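Local structure of Glyoxalase/Bleomycin resistance protein (Bacillus cereus ATCC 14579, 1XQA) at residues Gly34-Ala38 against Thr49-Gly53; Ala96-Tyr100 against Ile109-Cys113; Ala16-Leu21 against Ala103-Ile109. The protein is of unestablished function but belongs to the glyoxalase/bleomycin resistance/dioxygenase superfamily, binds a metal ion and is possibly a glyoxalase. One frame throughout, in Å; residues are numbered along the deposited sequence.

Contacts 1 and 2 are beta hairpins in the two mixed sheets, on opposite sides of the chain's centre, with their own centres about 26 Å apart and their nearest atoms about 8 Å apart. Contact 3, near the centre, relates to both. The centres of contacts 1 and 3 are about 12 Å apart, and Leu50 CD1 approaches Arg18 N to 3.6 Å. With contact 2 it shares Ile109 and strand 107-112, at a centre separation of about 16 Å. Contact 2 holds the metal ligand Glu110, whose side chain lies about 3 Å from the magnesium ion, whereas the side chain of Ile109 is about 10 Å from it. Contact 1 stands away from that site.

Contact 1: Gly34-Ala38 against Thr49-Gly53; sequences GNAFA and TLMKG
Ala36 to Ala38 run antiparallel to Leu50 to Lys52, with Phe37-Met51 as a non-hydrogen-bonded pair and Ala38-Leu50 as a hydrogen-bonded pair. Two bonds close the latter, Leu50 N to Ala38 O at 2.9 Å and Ala38 N to Leu50 O at 3.0 Å. A third, from Lys52 N to Ala36 O at 2.8 Å, is almost straight at hydrogen (174°), yet its donor sits out of the carbonyl plane. Leu50 O also receives the CA-H of Phe37, the CA lying 3.3 Å away. Phe37 reaches across the neighbouring strand because its CG is anti to the backbone N (chi1 -175°). The CE1 side of its ring meets the methyl of selenomethionine Met51, CE1 to CE being 3.5 Å; a bend at chi3 (-56°) turns that methyl back to the ring. Further along, Phe37 CZ touches Thr49 CG2 at 3.7 Å, making a diagonal contact past the paired residue. The hydroxyl of Thr49 is engaged by Asn8 ND2, from strand 6-11, while its methyl serves the ring. These strands belong to the hairpin of strands 37-41 and 47-52, inside a four-stranded mixed sheet of order 1-4-3-2. Where strand 37-41 begins, Ala36 and Phe37 together oppose a single residue of strand 28-33, which defines a classic beta bulge. Ala38 and Leu50 point to the other face, with Ala38 CB and Leu50 CD1 4.4 Å apart, and both side chains pack on helix 14-25. At the open end of the hairpin, the extended Lys52 passes Asn35, but NZ remains 4.0 Å from Asn35 OD1, a proximity and not a hydrogen bond. The same NZ comes close to the like charge of Lys54.

Contact 2: Ala96-Tyr100 against Ile109-Cys113; sequences AYTFY and IEVMC
The hairpin of strands 97-103 and 107-112 carries Glu110, a ligand of the magnesium ion, opposite Tyr100 in a non-hydrogen-bonded pair. Antiparallel geometry follows from a 157° angle between the strand directions and from bonds in both senses at Phe99-Val111, where Phe99 N to Val111 O and Val111 N to Phe99 O are each 2.9 Å. At the chain terminus, Tyr97 N donates to Cys113 O (2.8 Å), tying down the C-terminal carboxylate, and Cys113 N returns a bond to Tyr97 O. On the face turned to the helices, Val111 lies under the Phe99 ring; its CB stands 3.9 Å from the centroid, a CH-pi contact over the face. Phe99 holds CG between its own N and carbonyl carbon (chi1 72°), a rotation that lays the ring over Val111. The opposite face presents Thr98, Tyr100 and Glu110. Tyr100 runs alongside Glu110, CE1 3.7 Å from CB, with ring and carboxylate planes only 9° apart. Thr98 CG2, from the same strand as Tyr100, also touches Glu110 CG at 3.5 Å. A water in the plane of the Tyr100 ring, at its edge, lies unusually close to OH and donates a weak bond to Glu110 OE2. His63 meets the Tyr100 ring edge-to-face and is the second protein ligand of the magnesium, giving a metal site built from a strand glutamate and a histidine just before strand 64-67, consistent with the vicinal oxygen chelate superfamily.

Contact 3: Ala16-Leu21 against Ala103-Ile109; sequences AAREFL and APGGFTI
Phe20 and Pro104 meet at about a right angle: Pro104 CD is set over the Phe20 ring, 3.5 Å from the centroid and 17° off the normal, a CH-pi contact displaced toward the rim. Phe20 gains this position by placing CG anti to its own N (chi1 -176°), which swings the ring from helix 14-25 to the turn between strands 97-103 and 107-112. Ile109 slides past Phe20 in the opposite direction, its CD1 in plane at the ring's edge and 3.9 Å from Phe20 CE2. With CG1 anti to the carbonyl carbon (chi1 -76°) and chi2 extended, Ile109 also brings CD1 within 3.8 Å of Leu21 CD2, so the one methyl touches both helix side chains. One turn before Phe20, Ala16 CB touches Pro104 CB at 3.9 Å. Ala17 CB lies 3.5 Å from Pro104 O and faces the edge of the Phe107 ring. A water donates to both Ala17 O and Pro104 O at 3.2 Å, bridging backbone carbonyls in otherwise apolar packing. Leu21 also touches Leu48 and Leu50 of one sheet and Phe66 of the other, so the helix joins both sheets, consistent with the paired beta-alpha-beta-beta-beta fold of vicinal oxygen chelate proteins.

Contact 1: Gly34-Ala38 against Thr49-Gly53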
ATOM      1  N   GLY A  34      16.707   8.033   7.028  1.00 32.19           N
ATOM      2  CA  GLY A  34      17.223   6.666   6.994  1.00 32.50           C
ATOM      3  C   GLY A  34      16.145   5.657   7.327  1.00 32.44           C
ATOM      4  O   GLY A  34      15.033   5.718   6.785  1.00 33.03           O
ATOM      5  N   ASN A  35      16.467   4.731   8.225  1.00 32.41           N
ATOM      6  CA  ASN A  35      15.509   3.718   8.675  1.00 33.17           C
ATOM      7  C   ASN A  35      14.954   4.070  10.064  1.00 32.05           C
ATOM      8  O   ASN A  35      14.213   3.297  10.672  1.00 32.45           O
ATOM      9  CB  ASN A  35      16.167   2.330   8.697  1.00 33.95           C
ATOM     10  CG  ASN A  35      17.188   2.181   9.817  1.00 37.08           C
ATOM     11  OD1 ASN A  35      17.029   1.344  10.713  1.00 42.12           O
ATOM     12  ND2 ASN A  35      18.243   2.994   9.775  1.00 40.20           N
ATOM     13  N   ALA A  36      15.335   5.240  10.563  1.00 30.02           N
ATOM     14  CA  ALA A  36      15.010   5.615  11.929  1.00 28.83           C
ATOM     15  C   ALA A  36      13.655   6.301  12.064  1.00 27.71           C
ATOM     16  O   ALA A  36      13.085   6.342  13.158  1.00 27.29           O
ATOM     17  CB  ALA A  36      16.107   6.502  12.498  1.00 29.11           C
ATOM     18  N   PHE A  37      13.138   6.828  10.959  1.00 25.97           N
ATOM     19  CA  PHE A  37      12.032   7.775  11.043  1.00 25.34           C
ATOM     20  C   PHE A  37      11.280   7.870   9.715  1.00 24.07           C
ATOM     21  O   PHE A  37      11.905   7.913   8.654  1.00 23.55           O
ATOM     22  CB  PHE A  37      12.629   9.123  11.434  1.00 26.08           C
ATOM     23  CG  PHE A  37      11.635  10.195  11.671  1.00 26.81           C
ATOM     24  CD1 PHE A  37      10.890  10.227  12.855  1.00 28.00           C
ATOM     25  CD2 PHE A  37      11.471  11.213  10.741  1.00 27.51           C
ATOM     26  CE1 PHE A  37       9.978  11.256  13.098  1.00 28.93           C
ATOM     27  CE2 PHE A  37      10.554  12.242  10.973  1.00 28.72           C
ATOM     28  CZ  PHE A  37       9.811  12.267  12.154  1.00 28.53           C
ATOM     29  N   ALA A  38       9.946   7.892   9.779  1.00 22.23           N
ATOM     30  CA  ALA A  38       9.098   8.058   8.589  1.00 21.93           C
ATOM     31  C   ALA A  38       7.911   8.915   8.958  1.00 21.39           C
ATOM     32  O   ALA A  38       7.341   8.740  10.027  1.00 22.78           O
ATOM     33  CB  ALA A  38       8.607   6.698   8.038  1.00 20.94           C
ATOM     34  N   THR A  49       3.972  10.045  12.779  1.00 20.89           N
ATOM     35  CA  THR A  49       5.373   9.768  12.566  1.00 20.84           C
ATOM     36  C   THR A  49       5.770   8.464  13.252  1.00 21.34           C
ATOM     37  O   THR A  49       5.344   8.165  14.370  1.00 21.75           O
ATOM     38  CB  THR A  49       6.269  10.939  13.024  1.00 19.84           C
ATOM     39  OG1 THR A  49       5.893  11.324  14.351  1.00 22.44           O
ATOM     40  CG2 THR A  49       6.065  12.131  12.141  1.00 19.38           C
ATOM     41  N   LEU A  50       6.557   7.663  12.550  1.00 21.80           N
ATOM     42  CA  LEU A  50       7.017   6.393  13.075  1.00 22.10           C
ATOM     43  C   LEU A  50       8.466   6.584  13.418  1.00 22.43           C
ATOM     44  O   LEU A  50       9.227   7.059  12.587  1.00 22.82           O
ATOM     45  CB  LEU A  50       6.864   5.301  12.014  1.00 21.65           C
ATOM     46  CG  LEU A  50       5.491   5.036  11.389  1.00 21.70           C
ATOM     47  CD1 LEU A  50       5.676   4.178  10.139  1.00 20.58           C
ATOM     48  CD2 LEU A  50       4.539   4.351  12.383  1.00 21.66           C
HETATM   49  N   MSE A  51       8.861   6.222  14.636  1.00 22.94           N
HETATM   50  CA  MSE A  51      10.208   6.481  15.096  1.00 25.56           C
HETATM   51  C   MSE A  51      10.786   5.207  15.699  1.00 24.59           C
HETATM   52  O   MSE A  51      10.185   4.614  16.593  1.00 23.77           O
HETATM   53  CB  MSE A  51      10.213   7.627  16.114  1.00 24.64           C
HETATM   54  CG  MSE A  51      11.572   7.942  16.670  1.00 26.57           C
HETATM   55 SE   MSE A  51      11.596   9.599  17.717  1.00 34.37          SE
HETATM   56  CE  MSE A  51      10.923  10.831  16.412  1.00 33.33           C
ATOM     57  N   LYS A  52      11.939   4.780  15.199  1.00 24.68           N
ATOM     58  CA  LYS A  52      12.594   3.593  15.739  1.00 25.53           C
ATOM     59  C   LYS A  52      12.912   3.815  17.206  1.00 25.86           C
ATOM     60  O   LYS A  52      13.406   4.882  17.603  1.00 25.44           O
ATOM     61  CB  LYS A  52      13.903   3.276  15.000  1.00 25.78           C
ATOM     62  CG  LYS A  52      14.357   1.827  15.157  1.00 27.89           C
ATOM     63  CD  LYS A  52      15.805   1.667  14.707  1.00 31.31           C
ATOM     64  CE  LYS A  52      16.201   0.205  14.615  1.00 33.68           C
ATOM     65  NZ  LYS A  52      17.692   0.041  14.462  1.00 35.77           N
ATOM     66  N   GLY A  53      12.625   2.797  18.005  1.00 26.33           N
ATOM     67  CA  GLY A  53      13.002   2.806  19.411  1.00 27.75           C
ATOM     68  C   GLY A  53      13.540   1.460  19.833  1.00 28.61           C
ATOM     69  O   GLY A  53      13.400   0.463  19.115  1.00 28.46           O
TER

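Contact 2: Ala96-Tyr100 against Ile109-Cys113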
ATOM      1  N   ALA A  96     -19.252  -0.528  18.499  1.00 28.79           N
ATOM      2  CA  ALA A  96     -19.034  -0.480  17.070  1.00 28.33           C
ATOM      3  C   ALA A  96     -18.712  -1.890  16.566  1.00 28.30           C
ATOM      4  O   ALA A  96     -18.433  -2.797  17.357  1.00 28.92           O
ATOM      5  CB  ALA A  96     -17.892   0.473  16.754  1.00 28.73           C
ATOM      6  N   TYR A  97     -18.761  -2.074  15.254  1.00 27.15           N
ATOM      7  CA  TYR A  97     -18.368  -3.333  14.646  1.00 26.31           C
ATOM      8  C   TYR A  97     -16.845  -3.243  14.473  1.00 25.70           C
ATOM      9  O   TYR A  97     -16.363  -2.445  13.673  1.00 24.79           O
ATOM     10  CB  TYR A  97     -19.109  -3.486  13.320  1.00 26.86           C
ATOM     11  CG  TYR A  97     -18.919  -4.775  12.565  1.00 26.76           C
ATOM     12  CD1 TYR A  97     -19.382  -5.983  13.075  1.00 27.81           C
ATOM     13  CD2 TYR A  97     -18.312  -4.779  11.308  1.00 26.70           C
ATOM     14  CE1 TYR A  97     -19.235  -7.165  12.366  1.00 27.78           C
ATOM     15  CE2 TYR A  97     -18.165  -5.952  10.587  1.00 27.11           C
ATOM     16  CZ  TYR A  97     -18.626  -7.144  11.125  1.00 27.80           C
ATOM     17  OH  TYR A  97     -18.487  -8.316  10.430  1.00 26.87           O
ATOM     18  N   THR A  98     -16.117  -4.054  15.251  1.00 24.50           N
ATOM     19  CA  THR A  98     -14.688  -3.828  15.544  1.00 24.37           C
ATOM     20  C   THR A  98     -13.838  -5.099  15.526  1.00 23.19           C
ATOM     21  O   THR A  98     -14.267  -6.156  15.987  1.00 21.92           O
ATOM     22  CB  THR A  98     -14.516  -3.243  16.975  1.00 24.39           C
ATOM     23  OG1 THR A  98     -15.482  -2.210  17.201  1.00 27.61           O
ATOM     24  CG2 THR A  98     -13.117  -2.677  17.185  1.00 24.98           C
ATOM     25  N   PHE A  99     -12.608  -4.987  15.030  1.00 22.12           N
ATOM     26  CA  PHE A  99     -11.605  -5.993  15.337  1.00 21.33           C
ATOM     27  C   PHE A  99     -10.269  -5.318  15.574  1.00 21.23           C
ATOM     28  O   PHE A  99     -10.099  -4.127  15.280  1.00 21.52           O
ATOM     29  CB  PHE A  99     -11.495  -7.051  14.241  1.00 21.08           C
ATOM     30  CG  PHE A  99     -10.844  -6.563  12.966  1.00 19.59           C
ATOM     31  CD1 PHE A  99      -9.472  -6.698  12.775  1.00 20.87           C
ATOM     32  CD2 PHE A  99     -11.614  -6.004  11.951  1.00 21.14           C
ATOM     33  CE1 PHE A  99      -8.869  -6.270  11.605  1.00 20.43           C
ATOM     34  CE2 PHE A  99     -11.019  -5.573  10.764  1.00 20.91           C
ATOM     35  CZ  PHE A  99      -9.655  -5.707  10.592  1.00 21.12           C
ATOM     36  N   TYR A 100      -9.336  -6.087  16.111  1.00 20.97           N
ATOM     37  CA  TYR A 100      -8.007  -5.585  16.377  1.00 20.90           C
ATOM     38  C   TYR A 100      -6.972  -6.430  15.633  1.00 20.97           C
ATOM     39  O   TYR A 100      -7.205  -7.611  15.347  1.00 21.32           O
ATOM     40  CB  TYR A 100      -7.713  -5.584  17.874  1.00 21.15           C
ATOM     41  CG  TYR A 100      -8.716  -4.789  18.668  1.00 21.31           C
ATOM     42  CD1 TYR A 100      -8.506  -3.447  18.935  1.00 21.14           C
ATOM     43  CD2 TYR A 100      -9.915  -5.372  19.093  1.00 21.57           C
ATOM     44  CE1 TYR A 100      -9.438  -2.703  19.646  1.00 21.66           C
ATOM     45  CE2 TYR A 100     -10.864  -4.640  19.796  1.00 22.73           C
ATOM     46  CZ  TYR A 100     -10.618  -3.306  20.066  1.00 23.26           C
ATOM     47  OH  TYR A 100     -11.548  -2.572  20.775  1.00 24.52           O
ATOM     48  N   ILE A 109      -3.680  -2.067  16.284  1.00 19.33           N
ATOM     49  CA  ILE A 109      -4.551  -1.220  15.516  1.00 19.34           C
ATOM     50  C   ILE A 109      -5.987  -1.720  15.672  1.00 19.18           C
ATOM     51  O   ILE A 109      -6.250  -2.923  15.696  1.00 19.85           O
ATOM     52  CB  ILE A 109      -4.152  -1.239  14.012  1.00 19.36           C
ATOM     53  CG1 ILE A 109      -2.901  -0.375  13.793  1.00 19.03           C
ATOM     54  CG2 ILE A 109      -5.314  -0.762  13.129  1.00 19.76           C
ATOM     55  CD1 ILE A 109      -2.299  -0.475  12.384  1.00 18.86           C
ATOM     56  N   GLU A 110      -6.905  -0.782  15.808  1.00 19.79           N
ATOM     57  CA  GLU A 110      -8.329  -1.091  15.814  1.00 20.16           C
ATOM     58  C   GLU A 110      -8.967  -0.706  14.475  1.00 20.90           C
ATOM     59  O   GLU A 110      -8.692   0.364  13.923  1.00 20.71           O
ATOM     60  CB  GLU A 110      -8.974  -0.287  16.946  1.00 20.74           C
ATOM     61  CG  GLU A 110     -10.469  -0.357  17.016  1.00 22.59           C
ATOM     62  CD  GLU A 110     -11.040   0.773  17.859  1.00 28.15           C
ATOM     63  OE1 GLU A 110     -10.352   1.802  18.011  1.00 30.52           O
ATOM     64  OE2 GLU A 110     -12.174   0.638  18.349  1.00 27.82           O
ATOM     65  N   VAL A 111      -9.861  -1.560  13.973  1.00 20.44           N
ATOM     66  CA  VAL A 111     -10.552  -1.285  12.727  1.00 20.82           C
ATOM     67  C   VAL A 111     -12.028  -1.420  13.049  1.00 21.39           C
ATOM     68  O   VAL A 111     -12.434  -2.426  13.599  1.00 21.10           O
ATOM     69  CB  VAL A 111     -10.140  -2.284  11.604  1.00 20.64           C
ATOM     70  CG1 VAL A 111     -10.874  -1.967  10.286  1.00 21.45           C
ATOM     71  CG2 VAL A 111      -8.602  -2.300  11.414  1.00 20.51           C
HETATM   72  N   MSE A 112     -12.815  -0.390  12.754  1.00 22.79           N
HETATM   73  CA  MSE A 112     -14.216  -0.383  13.180  1.00 24.65           C
HETATM   74  C   MSE A 112     -15.132   0.452  12.308  1.00 25.01           C
HETATM   75  O   MSE A 112     -14.676   1.295  11.534  1.00 24.40           O
HETATM   76  CB  MSE A 112     -14.323   0.094  14.642  1.00 25.65           C
HETATM   77  CG  MSE A 112     -14.096   1.581  14.844  1.00 26.45           C
HETATM   78 SE   MSE A 112     -12.264   2.176  14.551  1.00 35.26          SE
HETATM   79  CE  MSE A 112     -12.379   3.861  15.549  1.00 29.06           C
ATOM     80  N   CYS A 113     -16.425   0.182  12.440  1.00 27.03           N
ATOM     81  CA  CYS A 113     -17.480   1.029  11.896  1.00 28.01           C
ATOM     82  C   CYS A 113     -18.599   1.158  12.930  1.00 28.33           C
ATOM     83  O   CYS A 113     -19.028   0.166  13.523  1.00 28.62           O
ATOM     84  CB  CYS A 113     -18.025   0.439  10.597  1.00 27.67           C
ATOM     85  SG  CYS A 113     -19.346   1.424   9.882  1.00 30.28           S
ATOM     86  OXT CYS A 113     -19.108   2.250  13.210  1.00 28.65           O
TER
HETATM   87  O   HOH W   1     -14.571   0.145  18.362  1.00 42.20           O
HETATM   88  O   HOH W   2     -11.619  -0.101  21.082  1.00 35.93           O

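Contact 3: Ala16-Leu21 against Ala103-Ile109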
ATOM      1  N   ALA A  16       8.943  -1.808   8.421  1.00 19.70           N
ATOM      2  CA  ALA A  16       7.847  -2.784   8.487  1.00 19.42           C
ATOM      3  C   ALA A  16       6.504  -2.129   8.828  1.00 19.79           C
ATOM      4  O   ALA A  16       5.471  -2.490   8.231  1.00 19.00           O
ATOM      5  CB  ALA A  16       8.158  -3.869   9.493  1.00 20.23           C
ATOM      6  N   ALA A  17       6.522  -1.206   9.792  1.00 19.91           N
ATOM      7  CA  ALA A  17       5.316  -0.466  10.174  1.00 19.90           C
ATOM      8  C   ALA A  17       4.821   0.360   8.997  1.00 19.93           C
ATOM      9  O   ALA A  17       3.635   0.339   8.698  1.00 19.18           O
ATOM     10  CB  ALA A  17       5.547   0.415  11.388  1.00 20.09           C
ATOM     11  N   ARG A  18       5.736   1.049   8.309  1.00 20.41           N
ATOM     12  CA  ARG A  18       5.355   1.859   7.133  1.00 20.49           C
ATOM     13  C   ARG A  18       4.655   1.048   6.049  1.00 21.32           C
ATOM     14  O   ARG A  18       3.600   1.435   5.535  1.00 20.89           O
ATOM     15  CB  ARG A  18       6.588   2.533   6.547  1.00 20.54           C
ATOM     16  CG  ARG A  18       6.339   3.277   5.243  1.00 18.64           C
ATOM     17  CD  ARG A  18       7.610   3.875   4.729  1.00 20.25           C
ATOM     18  NE  ARG A  18       7.450   4.351   3.359  1.00 20.64           N
ATOM     19  CZ  ARG A  18       8.439   4.841   2.615  1.00 22.05           C
ATOM     20  NH1 ARG A  18       9.680   4.941   3.110  1.00 22.03           N
ATOM     21  NH2 ARG A  18       8.185   5.257   1.383  1.00 21.15           N
ATOM     22  N   GLU A  19       5.249  -0.080   5.680  1.00 22.12           N
ATOM     23  CA  GLU A  19       4.737  -0.825   4.549  1.00 24.11           C
ATOM     24  C   GLU A  19       3.352  -1.426   4.868  1.00 22.86           C
ATOM     25  O   GLU A  19       2.485  -1.481   4.004  1.00 22.71           O
ATOM     26  CB  GLU A  19       5.776  -1.842   4.051  1.00 24.01           C
ATOM     27  CG  GLU A  19       5.702  -3.201   4.670  1.00 28.78           C
ATOM     28  CD  GLU A  19       6.904  -4.083   4.324  1.00 28.90           C
ATOM     29  OE1 GLU A  19       7.167  -5.030   5.109  1.00 33.70           O
ATOM     30  OE2 GLU A  19       7.581  -3.818   3.299  1.00 32.90           O
ATOM     31  N   PHE A  20       3.153  -1.830   6.121  1.00 22.18           N
ATOM     32  CA  PHE A  20       1.859  -2.329   6.598  1.00 21.30           C
ATOM     33  C   PHE A  20       0.793  -1.225   6.525  1.00 21.35           C
ATOM     34  O   PHE A  20      -0.318  -1.445   6.026  1.00 21.94           O
ATOM     35  CB  PHE A  20       1.993  -2.820   8.044  1.00 21.63           C
ATOM     36  CG  PHE A  20       0.743  -3.448   8.595  1.00 19.41           C
ATOM     37  CD1 PHE A  20       0.398  -4.753   8.237  1.00 20.58           C
ATOM     38  CD2 PHE A  20      -0.082  -2.743   9.494  1.00 20.58           C
ATOM     39  CE1 PHE A  20      -0.746  -5.356   8.765  1.00 18.78           C
ATOM     40  CE2 PHE A  20      -1.236  -3.343  10.027  1.00 22.04           C
ATOM     41  CZ  PHE A  20      -1.565  -4.659   9.650  1.00 19.96           C
ATOM     42  N   LEU A  21       1.152  -0.023   6.992  1.00 21.00           N
ATOM     43  CA  LEU A  21       0.211   1.108   6.989  1.00 21.26           C
ATOM     44  C   LEU A  21      -0.137   1.556   5.572  1.00 21.66           C
ATOM     45  O   LEU A  21      -1.289   1.929   5.288  1.00 22.11           O
ATOM     46  CB  LEU A  21       0.756   2.267   7.832  1.00 20.50           C
ATOM     47  CG  LEU A  21       0.778   2.010   9.335  1.00 21.57           C
ATOM     48  CD1 LEU A  21       1.708   3.034  10.016  1.00 20.83           C
ATOM     49  CD2 LEU A  21      -0.643   2.008   9.952  1.00 21.98           C
ATOM     50  N   ALA A 103       0.102  -5.013  14.867  1.00 21.67           N
ATOM     51  CA  ALA A 103       0.744  -4.489  13.659  1.00 20.95           C
ATOM     52  C   ALA A 103       2.255  -4.649  13.698  1.00 20.52           C
ATOM     53  O   ALA A 103       2.858  -4.629  14.790  1.00 20.30           O
ATOM     54  CB  ALA A 103       0.392  -3.025  13.475  1.00 19.82           C
ATOM     55  N   PRO A 104       2.880  -4.808  12.510  1.00 20.69           N
ATOM     56  CA  PRO A 104       4.334  -4.726  12.401  1.00 20.62           C
ATOM     57  C   PRO A 104       4.855  -3.467  13.093  1.00 21.43           C
ATOM     58  O   PRO A 104       4.255  -2.385  12.963  1.00 21.94           O
ATOM     59  CB  PRO A 104       4.565  -4.654  10.891  1.00 20.77           C
ATOM     60  CG  PRO A 104       3.446  -5.492  10.319  1.00 19.81           C
ATOM     61  CD  PRO A 104       2.258  -5.110  11.202  1.00 20.62           C
ATOM     62  N   GLY A 105       5.945  -3.621  13.833  1.00 21.41           N
ATOM     63  CA  GLY A 105       6.492  -2.526  14.631  1.00 22.01           C
ATOM     64  C   GLY A 105       6.058  -2.538  16.089  1.00 22.38           C
ATOM     65  O   GLY A 105       6.618  -1.806  16.906  1.00 23.33           O
ATOM     66  N   GLY A 106       5.066  -3.360  16.433  1.00 21.99           N
ATOM     67  CA  GLY A 106       4.766  -3.626  17.846  1.00 22.84           C
ATOM     68  C   GLY A 106       3.708  -2.780  18.538  1.00 23.27           C
ATOM     69  O   GLY A 106       3.863  -2.436  19.719  1.00 24.54           O
ATOM     70  N   PHE A 107       2.636  -2.460  17.818  1.00 23.01           N
ATOM     71  CA  PHE A 107       1.474  -1.776  18.391  1.00 22.63           C
ATOM     72  C   PHE A 107       0.194  -2.360  17.804  1.00 22.45           C
ATOM     73  O   PHE A 107       0.222  -2.995  16.742  1.00 22.83           O
ATOM     74  CB  PHE A 107       1.541  -0.264  18.127  1.00 22.62           C
ATOM     75  CG  PHE A 107       1.464   0.094  16.680  1.00 23.42           C
ATOM     76  CD1 PHE A 107       0.264   0.525  16.119  1.00 23.09           C
ATOM     77  CD2 PHE A 107       2.586  -0.024  15.858  1.00 23.70           C
ATOM     78  CE1 PHE A 107       0.187   0.841  14.768  1.00 24.81           C
ATOM     79  CE2 PHE A 107       2.517   0.285  14.514  1.00 24.50           C
ATOM     80  CZ  PHE A 107       1.303   0.722  13.961  1.00 22.19           C
ATOM     81  N   THR A 108      -0.921  -2.138  18.491  1.00 20.82           N
ATOM     82  CA  THR A 108      -2.212  -2.695  18.100  1.00 20.83           C
ATOM     83  C   THR A 108      -3.007  -1.639  17.357  1.00 19.53           C
ATOM     84  O   THR A 108      -3.020  -0.466  17.760  1.00 19.37           O
ATOM     85  CB  THR A 108      -2.981  -3.144  19.348  1.00 21.30           C
ATOM     86  OG1 THR A 108      -2.200  -4.151  20.006  1.00 23.07           O
ATOM     87  CG2 THR A 108      -4.374  -3.702  18.996  1.00 20.84           C
ATOM     88  N   ILE A 109      -3.680  -2.067  16.284  1.00 19.33           N
ATOM     89  CA  ILE A 109      -4.551  -1.220  15.516  1.00 19.34           C
ATOM     90  C   ILE A 109      -5.987  -1.720  15.672  1.00 19.18           C
ATOM     91  O   ILE A 109      -6.250  -2.923  15.696  1.00 19.85           O
ATOM     92  CB  ILE A 109      -4.152  -1.239  14.012  1.00 19.36           C
ATOM     93  CG1 ILE A 109      -2.901  -0.375  13.793  1.00 19.03           C
ATOM     94  CG2 ILE A 109      -5.314  -0.762  13.129  1.00 19.76           C
ATOM     95  CD1 ILE A 109      -2.299  -0.475  12.384  1.00 18.86           C
TER
HETATM   96  O   HOH W   3       2.084  -0.832  11.286  1.00 49.06           O